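Local atomic coordinates of lactaldehyde dehydrogenase (PDB entry 3PQA), a protein that oxidises lactaldehyde to lactate with NAD as the preferred cofactor, a step in the biosynthesis of coenzyme F420. Residues I40-E44 against E207-K213. Numbering follows the deposited sequence.
Sequences IDTAE and EIVVNEK
Ile40 and Lys213 are the nearest backbone pair, their CA atoms 7.2 Å apart, where helix 33-44 meets the turn that follows helix 201-210. Ile40 points into this junction. Its CG2 and CD1 rest on one face of the Asn211 amide, CG2 3.6 Å from OD1 and CD1 nearer ND2. CG2 also packs on CB of Lys213, and CD1 reaches the Ile208 side chain. The amide is gripped at both ends. Asn211 OD1 accepts from the backbone N of Lys213 at 2.9 Å, in the carbonyl plane. Asn211 ND2 donates to the anti lone pair of Glu207 OE2 and to a water that bridges to Asp41 OD1. With an alanine here, Lys213 N-H and Glu207 OE2 would probably lose these mates and a gap would open beside Ile40. Lys213 bends at its end (chi4 -71°). In one of two Glu44 conformers, Lys213 NZ forms a 3.0 Å salt bridge to Glu44 OE1. It approaches on the syn side, 32° out of the carboxylate plane. Arg33 holds the other oxygen of Glu207, and Val162 of strand 160-165 lies against Ile40. Residues 211-213 form an Asx turn after a helix, and helix 33-44 of the aldehyde dehydrogenase fold rests on it.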
# COMPACT_ATOMS: atom_id res chain seq x y z
N ILE B 40 -9.33 35.57 -6.31
CA ILE B 40 -8.76 34.41 -7.01
C ILE B 40 -7.43 34.80 -7.67
O ILE B 40 -6.45 34.05 -7.61
CB ILE B 40 -9.76 33.80 -8.02
CG1 ILE B 40 -10.89 33.08 -7.27
CG2 ILE B 40 -9.07 32.86 -9.01
CD1 ILE B 40 -12.09 32.76 -8.13
N ASP B 41 -7.40 35.99 -8.29
CA ASP B 41 -6.17 36.54 -8.89
C ASP B 41 -5.07 36.65 -7.87
O ASP B 41 -3.92 36.31 -8.14
CB ASP B 41 -6.41 37.93 -9.48
CG ASP B 41 -7.24 37.89 -10.73
OD1 ASP B 41 -7.30 36.83 -11.37
OD2 ASP B 41 -7.82 38.94 -11.08
N THR B 42 -5.42 37.16 -6.69
CA THR B 42 -4.47 37.29 -5.58
C THR B 42 -4.00 35.94 -5.03
O THR B 42 -2.80 35.75 -4.83
CB THR B 42 -5.01 38.24 -4.48
OG1 THR B 42 -5.26 39.52 -5.07
CG2 THR B 42 -4.00 38.43 -3.38
N ALA B 43 -4.92 34.99 -4.83
CA ALA B 43 -4.59 33.62 -4.45
C ALA B 43 -3.58 32.98 -5.40
O ALA B 43 -2.63 32.30 -4.97
CB ALA B 43 -5.88 32.76 -4.37
N GLU B 44 -3.76 33.24 -6.70
CA GLU B 44 -2.87 32.73 -7.75
C GLU B 44 -1.41 33.11 -7.47
O GLU B 44 -0.49 32.33 -7.73
CB GLU B 44 -3.31 33.26 -9.13
CG GLU B 44 -2.55 32.67 -10.32
CD GLU B 44 -2.81 33.42 -11.63
OE1 GLU B 44 -3.31 34.56 -11.58
OE2 GLU B 44 -2.52 32.87 -12.71
N GLU B 207 -18.55 31.93 -9.29
CA GLU B 207 -17.27 32.43 -9.79
C GLU B 207 -16.13 31.45 -9.50
O GLU B 207 -15.27 31.26 -10.34
CB GLU B 207 -16.95 33.84 -9.27
CG GLU B 207 -15.67 34.45 -9.88
CD GLU B 207 -15.69 34.48 -11.41
OE1 GLU B 207 -16.77 34.67 -12.00
OE2 GLU B 207 -14.62 34.33 -12.02
N ILE B 208 -16.14 30.81 -8.33
CA ILE B 208 -15.12 29.83 -7.98
C ILE B 208 -15.17 28.63 -8.94
O ILE B 208 -14.14 28.13 -9.39
CB ILE B 208 -15.26 29.35 -6.52
CG1 ILE B 208 -14.92 30.50 -5.56
CG2 ILE B 208 -14.37 28.13 -6.25
CD1 ILE B 208 -15.10 30.17 -4.08
N VAL B 209 -16.39 28.20 -9.26
CA VAL B 209 -16.62 27.07 -10.16
C VAL B 209 -16.17 27.36 -11.59
O VAL B 209 -15.51 26.53 -12.22
CB VAL B 209 -18.10 26.63 -10.15
CG1 VAL B 209 -18.40 25.59 -11.22
CG2 VAL B 209 -18.48 26.08 -8.78
N VAL B 210 -16.52 28.54 -12.09
CA VAL B 210 -16.26 28.90 -13.50
C VAL B 210 -14.87 29.49 -13.78
O VAL B 210 -14.37 29.38 -14.90
CB VAL B 210 -17.36 29.84 -14.09
CG1 VAL B 210 -18.75 29.21 -13.98
CG2 VAL B 210 -17.33 31.25 -13.46
N ASN B 211 -14.25 30.11 -12.77
CA ASN B 211 -12.96 30.80 -12.97
C ASN B 211 -11.86 29.85 -13.45
O ASN B 211 -11.57 28.86 -12.79
CB ASN B 211 -12.52 31.49 -11.69
CG ASN B 211 -11.44 32.52 -11.94
OD1 ASN B 211 -10.32 32.19 -12.34
ND2 ASN B 211 -11.77 33.79 -11.68
N GLU B 212 -11.22 30.20 -14.57
CA GLU B 212 -10.24 29.30 -15.19
C GLU B 212 -8.93 29.17 -14.42
O GLU B 212 -8.11 28.30 -14.73
CB GLU B 212 -10.00 29.70 -16.66
CG GLU B 212 -11.28 29.69 -17.50
CD GLU B 212 -11.08 29.26 -18.95
OE1 GLU B 212 -12.08 29.27 -19.70
OE2 GLU B 212 -9.94 28.90 -19.35
N LYS B 213 -8.71 30.05 -13.43
CA LYS B 213 -7.53 29.98 -12.57
C LYS B 213 -7.69 28.94 -11.45
O LYS B 213 -6.70 28.47 -10.88
CB LYS B 213 -7.20 31.35 -11.97
CG LYS B 213 -6.70 32.37 -13.00
CD LYS B 213 -6.52 33.74 -12.37
CE LYS B 213 -6.31 34.83 -13.43
NZ LYS B 213 -5.00 34.72 -14.09
O HOH W 1 -9.79 35.80 -11.58